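Local structure of putative activator of HSP90 (Plasmodium falciparum, 3N72) at residues Ile46-Leu51 and Ile74-Leu79; Trp78-Lys83 and Glu120-Ile125; Gly92-Pro97 and Ile111-Thr116. The protein probably binds the chaperone Hsp90 and stimulates its ATPase activity, the chain here being the N-terminal domain of the activator. One frame throughout, in Å; residues are numbered along the deposited sequence. Where two conformers were deposited one is given.

Interaction 1 (Ile46-Leu51 and Ile74-Leu79); sequences IYFDNL and IKFEWL
Leu79 CB lies over one face of the Tyr47 ring, displaced from the centre toward the rim. It makes a CH-pi contact 3.8 Å from CB to the centroid of the Tyr47 ring. The ring reaches back over its cross-strand partner because Tyr47 CG sits between the backbone N and the carbonyl carbon (chi1 66°). Leu79 CD2 continues along the ring to the phenol oxygen, 3.6 Å from Tyr47 OH. On the other face of the sheet, Phe48 CD1 comes to the edge of the Phe76 ring, 3.5 Å from Phe76 CE1. The two ring planes are inclined at 66°, an oblique meeting. Trp78 CB approaches Phe48 CE1 obliquely from the other side of the Phe48 ring plane, 3.6 Å away. Glu77 O lies at the edge of the Phe48 ring. The indole of Trp78 leads away toward Leu122 and Ile125 of helix 120-142. Trp78 NE1 is hydrogen-bonded to Glu114 O. Leu51 lies alongside Phe76, with Leu51 CG 3.5 Å from Phe76 CB.

Between the two faces run four backbone bonds, pairing Tyr47 with Leu79 and Asp49 with Glu77. The Tyr47 O to Leu79 N bond is 2.8 Å. Asn50 adds a side-chain bond: its ND2 meets Glu77 OE1 at 2.8 Å, from above the carboxylate plane, and the bond is markedly bent. The amide and carboxylate planes are 78° apart.

The pattern is that of an antiparallel beta hairpin, strands 44-62 and 65-82. Its Phe48, Phe76 and Trp78 face belongs to the buried side of the curved sheet in the AHA1 N-terminal domain.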
# COMPACT_ATOMS: atom_id res chain seq x y z
N ILE B 46 40.33 -1.62 -4.61
CA ILE B 46 39.51 -2.33 -5.61
C ILE B 46 38.04 -1.84 -5.57
O ILE B 46 37.48 -1.70 -4.48
CB ILE B 46 39.51 -3.89 -5.46
CG1 ILE B 46 40.93 -4.49 -5.30
CG2 ILE B 46 38.73 -4.58 -6.62
CD1 ILE B 46 41.96 -3.98 -6.33
N TYR B 47 37.44 -1.56 -6.72
CA TYR B 47 36.01 -1.20 -6.74
C TYR B 47 35.29 -1.78 -7.94
O TYR B 47 35.94 -2.42 -8.80
CB TYR B 47 35.79 0.31 -6.59
CG TYR B 47 36.29 1.15 -7.73
CD1 TYR B 47 35.40 1.65 -8.69
CD2 TYR B 47 37.65 1.47 -7.85
CE1 TYR B 47 35.85 2.42 -9.75
CE2 TYR B 47 38.13 2.27 -8.92
CZ TYR B 47 37.22 2.73 -9.86
OH TYR B 47 37.65 3.51 -10.90
N PHE B 48 33.97 -1.60 -7.99
CA PHE B 48 33.14 -2.27 -8.98
C PHE B 48 32.15 -1.32 -9.65
O PHE B 48 31.74 -0.33 -9.06
CB PHE B 48 32.43 -3.45 -8.31
CG PHE B 48 33.38 -4.36 -7.57
CD1 PHE B 48 34.03 -5.40 -8.23
CD2 PHE B 48 33.70 -4.13 -6.22
CE1 PHE B 48 34.95 -6.25 -7.55
CE2 PHE B 48 34.61 -4.98 -5.53
CZ PHE B 48 35.24 -6.05 -6.22
N ASP B 49 31.75 -1.66 -10.88
CA ASP B 49 30.85 -0.83 -11.68
C ASP B 49 30.18 -1.68 -12.76
O ASP B 49 30.47 -2.88 -12.92
CB ASP B 49 31.64 0.30 -12.35
CG ASP B 49 30.80 1.52 -12.69
OD1 ASP B 49 29.56 1.52 -12.46
OD2 ASP B 49 31.40 2.49 -13.21
N ASN B 50 29.26 -1.04 -13.49
CA ASN B 50 28.61 -1.64 -14.64
C ASN B 50 27.93 -2.97 -14.31
O ASN B 50 28.23 -4.01 -14.89
CB ASN B 50 29.60 -1.74 -15.80
CG ASN B 50 30.13 -0.38 -16.21
OD1 ASN B 50 29.35 0.53 -16.49
ND2 ASN B 50 31.46 -0.24 -16.26
N LEU B 51 27.01 -2.90 -13.37
CA LEU B 51 26.34 -4.09 -12.87
C LEU B 51 25.09 -4.48 -13.68
O LEU B 51 24.11 -3.73 -13.73
CB LEU B 51 25.97 -3.84 -11.41
CG LEU B 51 27.20 -3.89 -10.52
CD1 LEU B 51 27.41 -2.61 -9.77
CD2 LEU B 51 27.08 -5.08 -9.62
N ILE B 74 24.68 -12.14 -11.69
CA ILE B 74 25.20 -10.79 -11.45
C ILE B 74 26.49 -10.70 -12.25
O ILE B 74 27.41 -11.44 -11.98
CB ILE B 74 25.48 -10.53 -9.96
CG1 ILE B 74 24.24 -10.89 -9.12
CG2 ILE B 74 25.91 -9.06 -9.74
CD1 ILE B 74 24.51 -11.01 -7.62
N LYS B 75 26.50 -9.82 -13.25
CA LYS B 75 27.67 -9.66 -14.13
C LYS B 75 28.08 -8.20 -14.16
O LYS B 75 27.26 -7.31 -14.48
CB LYS B 75 27.36 -10.19 -15.53
CG LYS B 75 28.61 -10.17 -16.42
CD LYS B 75 28.55 -11.13 -17.58
CE LYS B 75 29.84 -11.04 -18.45
NZ LYS B 75 31.02 -11.54 -17.73
N PHE B 76 29.34 -7.94 -13.80
CA PHE B 76 29.78 -6.60 -13.58
C PHE B 76 31.26 -6.48 -13.87
O PHE B 76 31.87 -7.44 -14.34
CB PHE B 76 29.44 -6.09 -12.16
CG PHE B 76 29.88 -6.99 -11.00
CD1 PHE B 76 30.86 -6.55 -10.10
CD2 PHE B 76 29.27 -8.23 -10.76
CE1 PHE B 76 31.23 -7.31 -9.01
CE2 PHE B 76 29.65 -9.02 -9.66
CZ PHE B 76 30.63 -8.56 -8.78
N GLU B 77 31.81 -5.31 -13.61
CA GLU B 77 33.22 -5.09 -13.87
C GLU B 77 33.97 -4.68 -12.61
O GLU B 77 33.38 -4.12 -11.70
CB GLU B 77 33.39 -4.09 -15.00
CG GLU B 77 32.80 -4.67 -16.31
CD GLU B 77 32.70 -3.65 -17.47
OE1 GLU B 77 32.91 -2.44 -17.22
OE2 GLU B 77 32.44 -4.06 -18.63
N TRP B 78 35.26 -4.99 -12.55
CA TRP B 78 36.09 -4.54 -11.42
C TRP B 78 37.15 -3.57 -11.92
O TRP B 78 37.58 -3.63 -13.08
CB TRP B 78 36.74 -5.72 -10.68
CG TRP B 78 37.82 -6.51 -11.46
CD1 TRP B 78 37.61 -7.57 -12.29
CD2 TRP B 78 39.24 -6.29 -11.42
NE1 TRP B 78 38.82 -8.03 -12.78
CE2 TRP B 78 39.84 -7.28 -12.26
CE3 TRP B 78 40.07 -5.38 -10.74
CZ2 TRP B 78 41.23 -7.35 -12.46
CZ3 TRP B 78 41.46 -5.47 -10.93
CH2 TRP B 78 42.02 -6.44 -11.78
N LEU B 79 37.54 -2.65 -11.04
CA LEU B 79 38.47 -1.58 -11.36
C LEU B 79 39.39 -1.41 -10.16
O LEU B 79 39.14 -1.95 -9.08
CB LEU B 79 37.71 -0.26 -11.68
CG LEU B 79 36.82 -0.19 -12.94
CD1 LEU B 79 35.34 -0.52 -12.64
CD2 LEU B 79 36.91 1.20 -13.60

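Interaction 2 (Trp78-Lys83 and Glu120-Ile125); sequences WLYSKK and ENLRFI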
# COMPACT_ATOMS: atom_id res chain seq x y z
N TRP B 78 35.26 -4.99 -12.55
CA TRP B 78 36.09 -4.54 -11.42
C TRP B 78 37.15 -3.57 -11.92
O TRP B 78 37.58 -3.63 -13.08
CB TRP B 78 36.74 -5.72 -10.68
CG TRP B 78 37.82 -6.51 -11.46
CD1 TRP B 78 37.61 -7.57 -12.29
CD2 TRP B 78 39.24 -6.29 -11.42
NE1 TRP B 78 38.82 -8.03 -12.78
CE2 TRP B 78 39.84 -7.28 -12.26
CE3 TRP B 78 40.07 -5.38 -10.74
CZ2 TRP B 78 41.23 -7.35 -12.46
CZ3 TRP B 78 41.46 -5.47 -10.93
CH2 TRP B 78 42.02 -6.44 -11.78
N LEU B 79 37.54 -2.65 -11.04
CA LEU B 79 38.47 -1.58 -11.36
C LEU B 79 39.39 -1.41 -10.16
O LEU B 79 39.14 -1.95 -9.08
CB LEU B 79 37.71 -0.26 -11.68
CG LEU B 79 36.82 -0.19 -12.94
CD1 LEU B 79 35.34 -0.52 -12.64
CD2 LEU B 79 36.91 1.20 -13.60
N TYR B 80 40.45 -0.63 -10.35
CA TYR B 80 41.33 -0.36 -9.22
C TYR B 80 41.89 1.03 -9.27
O TYR B 80 42.07 1.61 -10.34
CB TYR B 80 42.45 -1.40 -9.11
CG TYR B 80 43.40 -1.43 -10.28
CD1 TYR B 80 43.05 -2.09 -11.46
CD2 TYR B 80 44.65 -0.80 -10.21
CE1 TYR B 80 43.91 -2.14 -12.55
CE2 TYR B 80 45.54 -0.86 -11.32
CZ TYR B 80 45.14 -1.52 -12.48
OH TYR B 80 45.94 -1.60 -13.62
N SER B 81 42.16 1.59 -8.08
CA SER B 81 42.81 2.87 -7.93
C SER B 81 44.18 2.66 -7.30
O SER B 81 44.31 1.94 -6.31
CB SER B 81 41.98 3.80 -7.03
OG SER B 81 40.73 4.10 -7.63
N LYS B 82 45.19 3.26 -7.90
CA LYS B 82 46.52 3.31 -7.30
C LYS B 82 46.43 4.47 -6.32
O LYS B 82 46.55 5.63 -6.73
CB LYS B 82 47.58 3.52 -8.37
CG LYS B 82 47.79 2.29 -9.24
CD LYS B 82 49.10 2.28 -10.01
CE LYS B 82 49.29 0.90 -10.67
NZ LYS B 82 50.42 0.80 -11.64
N LYS B 83 46.09 4.11 -5.07
CA LYS B 83 45.59 4.99 -3.98
C LYS B 83 46.47 6.19 -3.72
O LYS B 83 45.99 7.33 -3.60
CB LYS B 83 45.46 4.16 -2.69
CG LYS B 83 44.97 4.88 -1.48
N GLU B 120 51.20 -8.03 -16.70
CA GLU B 120 51.77 -8.36 -15.39
C GLU B 120 51.12 -7.63 -14.22
O GLU B 120 50.93 -8.22 -13.16
CB GLU B 120 53.29 -8.12 -15.35
CG GLU B 120 54.09 -9.37 -15.68
CD GLU B 120 53.59 -10.60 -14.92
OE1 GLU B 120 53.67 -10.61 -13.66
OE2 GLU B 120 53.10 -11.55 -15.58
N ASN B 121 50.79 -6.35 -14.40
CA ASN B 121 50.08 -5.60 -13.34
C ASN B 121 48.75 -6.22 -12.89
O ASN B 121 48.48 -6.32 -11.70
CB ASN B 121 49.85 -4.15 -13.75
CG ASN B 121 51.13 -3.36 -13.80
OD1 ASN B 121 52.21 -3.86 -13.51
ND2 ASN B 121 51.01 -2.08 -14.18
N LEU B 122 47.92 -6.63 -13.84
CA LEU B 122 46.64 -7.25 -13.51
C LEU B 122 46.78 -8.63 -12.92
O LEU B 122 46.00 -9.02 -12.04
CB LEU B 122 45.72 -7.29 -14.72
CG LEU B 122 45.23 -5.97 -15.28
CD1 LEU B 122 44.26 -6.26 -16.45
CD2 LEU B 122 44.55 -5.17 -14.20
N ARG B 123 47.78 -9.39 -13.38
CA ARG B 123 48.03 -10.70 -12.79
C ARG B 123 48.36 -10.54 -11.31
O ARG B 123 47.86 -11.29 -10.47
CB ARG B 123 49.14 -11.44 -13.52
CG ARG B 123 49.45 -12.80 -12.91
CD ARG B 123 48.21 -13.69 -12.93
NE ARG B 123 48.48 -15.04 -12.44
CZ ARG B 123 47.58 -16.01 -12.40
NH1 ARG B 123 46.34 -15.77 -12.81
NH2 ARG B 123 47.90 -17.21 -11.93
N PHE B 124 49.21 -9.56 -11.00
CA PHE B 124 49.59 -9.32 -9.61
C PHE B 124 48.36 -8.97 -8.76
O PHE B 124 48.19 -9.52 -7.68
CB PHE B 124 50.64 -8.21 -9.49
CG PHE B 124 50.86 -7.76 -8.07
CD1 PHE B 124 51.51 -8.58 -7.14
CD2 PHE B 124 50.41 -6.51 -7.65
CE1 PHE B 124 51.70 -8.16 -5.81
CE2 PHE B 124 50.60 -6.09 -6.33
CZ PHE B 124 51.25 -6.93 -5.41
N ILE B 125 47.52 -8.06 -9.26
CA ILE B 125 46.30 -7.66 -8.54
C ILE B 125 45.38 -8.84 -8.35
O ILE B 125 44.90 -9.07 -7.24
CB ILE B 125 45.53 -6.52 -9.25
CG1 ILE B 125 46.36 -5.23 -9.21
CG2 ILE B 125 44.15 -6.29 -8.57
CD1 ILE B 125 45.83 -4.13 -10.06
O HOH W 1 48.50 0.06 -13.73
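Ile125 CD1 sits almost exactly over the centre of the Tyr80 ring, at the tight end of this contact. It lies 3.4 Å from the ring centroid and only 5° off the ring normal, a close CH-pi contact. All six ring carbons lie at similar distances from this one methyl. Leu122 CD2 comes to the same ring obliquely, 3.5 Å from Tyr80 CE1. It also reaches the indole, 3.7 Å from Trp78 CH2. Ile125 CG2 meets the neighbouring corner of the indole, 3.7 Å from Trp78 CZ3. The two branches of Ile125 thus serve different rings. With CG1 beside the backbone N (chi1 -67°) and the chain extended beyond it, CD1 reaches Tyr80 while CG2 turns to Trp78. The start of helix 120-142 rests on the sheet by this hydrophobic and CH-pi packing. The Tyr89 ring of strand 87-100 meets the Tyr80 ring, nearly parallel to it.

The looser side lies beyond the phenol. Here a water in the plane of the Tyr80 ring gathers three polar groups. It is 3.1 Å from Tyr80 OH and accepts from Lys82 NZ at 2.9 Å. Asn121 ND2 gives it a weak bond at 3.3 Å. Lys82 gets there by an extended chain, and Asn121 stands on the exposed surface of the helix. Lys82 NZ and Asn121 ND2 are 3.9 Å apart; both nitrogens are donors, and the water accepts from each.

Direct polar bonding plays no part across the two segments; the polar link at the rim runs through water.

Interaction 3 (Gly92-Pro97 and Ile111-Thr116); sequences GSVEIP and INIERT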
# COMPACT_ATOMS: atom_id res chain seq x y z
N GLY B 92 38.71 -5.75 -15.19
CA GLY B 92 38.11 -6.87 -15.90
C GLY B 92 36.68 -7.11 -15.48
O GLY B 92 35.96 -6.18 -15.10
N SER B 93 36.26 -8.37 -15.60
CA SER B 93 34.85 -8.73 -15.37
C SER B 93 34.72 -9.66 -14.17
O SER B 93 35.67 -10.36 -13.80
CB SER B 93 34.26 -9.42 -16.61
OG SER B 93 34.91 -10.67 -16.85
N VAL B 94 33.53 -9.64 -13.57
CA VAL B 94 33.15 -10.53 -12.49
C VAL B 94 31.78 -11.08 -12.83
O VAL B 94 30.87 -10.32 -13.21
CB VAL B 94 33.01 -9.81 -11.12
CG1 VAL B 94 32.84 -10.85 -10.02
CG2 VAL B 94 34.20 -8.90 -10.82
N GLU B 95 31.62 -12.39 -12.68
CA GLU B 95 30.35 -13.04 -12.94
C GLU B 95 29.98 -13.94 -11.79
O GLU B 95 30.76 -14.83 -11.40
CB GLU B 95 30.42 -13.86 -14.22
CG GLU B 95 29.14 -14.62 -14.51
CD GLU B 95 29.34 -15.87 -15.37
OE1 GLU B 95 30.28 -16.69 -15.10
OE2 GLU B 95 28.52 -16.05 -16.28
N ILE B 96 28.78 -13.73 -11.26
CA ILE B 96 28.24 -14.63 -10.25
C ILE B 96 27.06 -15.30 -10.92
O ILE B 96 25.99 -14.68 -11.07
CB ILE B 96 27.82 -13.87 -8.99
CG1 ILE B 96 29.00 -13.02 -8.47
CG2 ILE B 96 27.22 -14.85 -7.97
CD1 ILE B 96 28.69 -12.20 -7.21
N PRO B 97 27.25 -16.53 -11.38
CA PRO B 97 26.22 -17.06 -12.27
C PRO B 97 24.98 -17.56 -11.52
O PRO B 97 23.91 -17.72 -12.14
CB PRO B 97 26.94 -18.19 -12.99
CG PRO B 97 28.08 -18.53 -12.14
CD PRO B 97 28.51 -17.30 -11.47
N ILE B 111 32.15 -17.26 -7.85
CA ILE B 111 32.41 -15.89 -8.30
C ILE B 111 33.57 -16.03 -9.29
O ILE B 111 34.67 -16.44 -8.91
CB ILE B 111 32.77 -14.94 -7.13
CG1 ILE B 111 31.64 -14.89 -6.10
CG2 ILE B 111 33.04 -13.52 -7.62
CD1 ILE B 111 32.06 -14.32 -4.78
N ASN B 112 33.30 -15.76 -10.57
CA ASN B 112 34.30 -15.92 -11.61
C ASN B 112 34.84 -14.56 -11.99
O ASN B 112 34.08 -13.71 -12.46
CB ASN B 112 33.70 -16.63 -12.81
CG ASN B 112 33.13 -18.00 -12.45
OD1 ASN B 112 33.78 -18.77 -11.72
ND2 ASN B 112 31.91 -18.28 -12.91
N ILE B 113 36.14 -14.36 -11.78
CA ILE B 113 36.80 -13.07 -12.05
C ILE B 113 37.79 -13.24 -13.18
O ILE B 113 38.62 -14.17 -13.16
CB ILE B 113 37.49 -12.48 -10.79
CG1 ILE B 113 36.44 -12.25 -9.68
CG2 ILE B 113 38.18 -11.15 -11.13
CD1 ILE B 113 37.05 -12.02 -8.32
N GLU B 114 37.67 -12.35 -14.16
CA GLU B 114 38.57 -12.34 -15.32
C GLU B 114 39.35 -11.05 -15.41
O GLU B 114 38.91 -10.01 -14.91
CB GLU B 114 37.78 -12.49 -16.61
CG GLU B 114 36.90 -13.76 -16.67
CD GLU B 114 37.52 -14.87 -17.49
OE1 GLU B 114 38.75 -15.09 -17.38
OE2 GLU B 114 36.77 -15.52 -18.26
N ARG B 115 40.50 -11.11 -16.08
CA ARG B 115 41.32 -9.93 -16.32
C ARG B 115 41.15 -9.48 -17.76
O ARG B 115 41.04 -10.31 -18.66
CB ARG B 115 42.77 -10.26 -16.00
CG ARG B 115 42.93 -10.88 -14.61
CD ARG B 115 44.35 -11.33 -14.33
NE ARG B 115 44.80 -12.36 -15.25
CZ ARG B 115 44.90 -13.65 -14.96
NH1 ARG B 115 44.58 -14.09 -13.75
NH2 ARG B 115 45.32 -14.51 -15.88
N THR B 116 41.09 -8.16 -17.97
CA THR B 116 40.86 -7.61 -19.33
C THR B 116 41.98 -7.91 -20.34
O THR B 116 41.72 -8.02 -21.56
CB THR B 116 40.51 -6.10 -19.27
OG1 THR B 116 40.03 -5.66 -20.55
CG2 THR B 116 41.69 -5.26 -18.82
O HOH W 2 33.86 -12.82 -15.45
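This contact joins the short strand 112-115 to strand 87-100 in the antiparallel sheet. Val94 CG1 carries much of the apolar packing on one face. It lies 3.6 Å from Ile111 CG2 and 3.9 Å from Ile113 CG1. Val94 lies alongside each of them, pointing the same way. Val94 CG1 lies beside the carbonyl carbon (chi1 -171°), within range of both isoleucines. Ile96 CG1 runs beside Ile111 CG1 and extends the row. Helix 120-142 packs on this face through Tyr126 on Ile113 and Ile138 on Ile96.

The other face is polar. Asn112 ND2 donates to Glu95 OE1 at 3.2 Å. The bond is fairly straight, 164° at the hydrogen, and the carboxylate oxygen lies close to the plane of the amide. The oxygen is approached on its anti side, somewhat out of the carboxylate plane. The amide and carboxylate planes are turned 57° apart. The Pro97 ring lies near the same ND2 through CD and CG. Ser93 OG touches Glu114 CB at 3.4 Å. Ser93 OG also meets a water that donates to Asn112 O, so that oxygen has two polar partners, the water and Glu95 N.

Glu95 N to Asn112 O and Asn112 N to Glu95 O are both 2.8 Å; Glu114 N to Ser93 O is also 2.8 Å. Gly92 CA comes 3.4 Å from Glu114 O; its backbone angles and the nearness of this oxygen leave no room for a CB. This is the antiparallel pairing of an edge strand, 112-115, with strand 87-100, its apolar face turned to helix 120-142 in the AHA1 N-terminal domain.

In the fold
From the N terminus, the chain enters strand 44-62 and returns along strand 65-82. Interaction 1 closes this hairpin, with 22 residues between its segments. The chain then passes to strand 87-100, the next neighbour in the sheet, and after helix 101-105 returns as strand 112-115. Interaction 3 closes that smaller loop. Helix 120-142 follows and packs its start on strand 65-82 in interaction 2. Its loop encloses interaction 3. Interactions 1 and 2 share Trp78 and Leu79. The indole of Trp78 is hydrogen-bonded to Glu114 of 111-116, linking all three. Together they tie successive strands of one sheet to the helix packed against it.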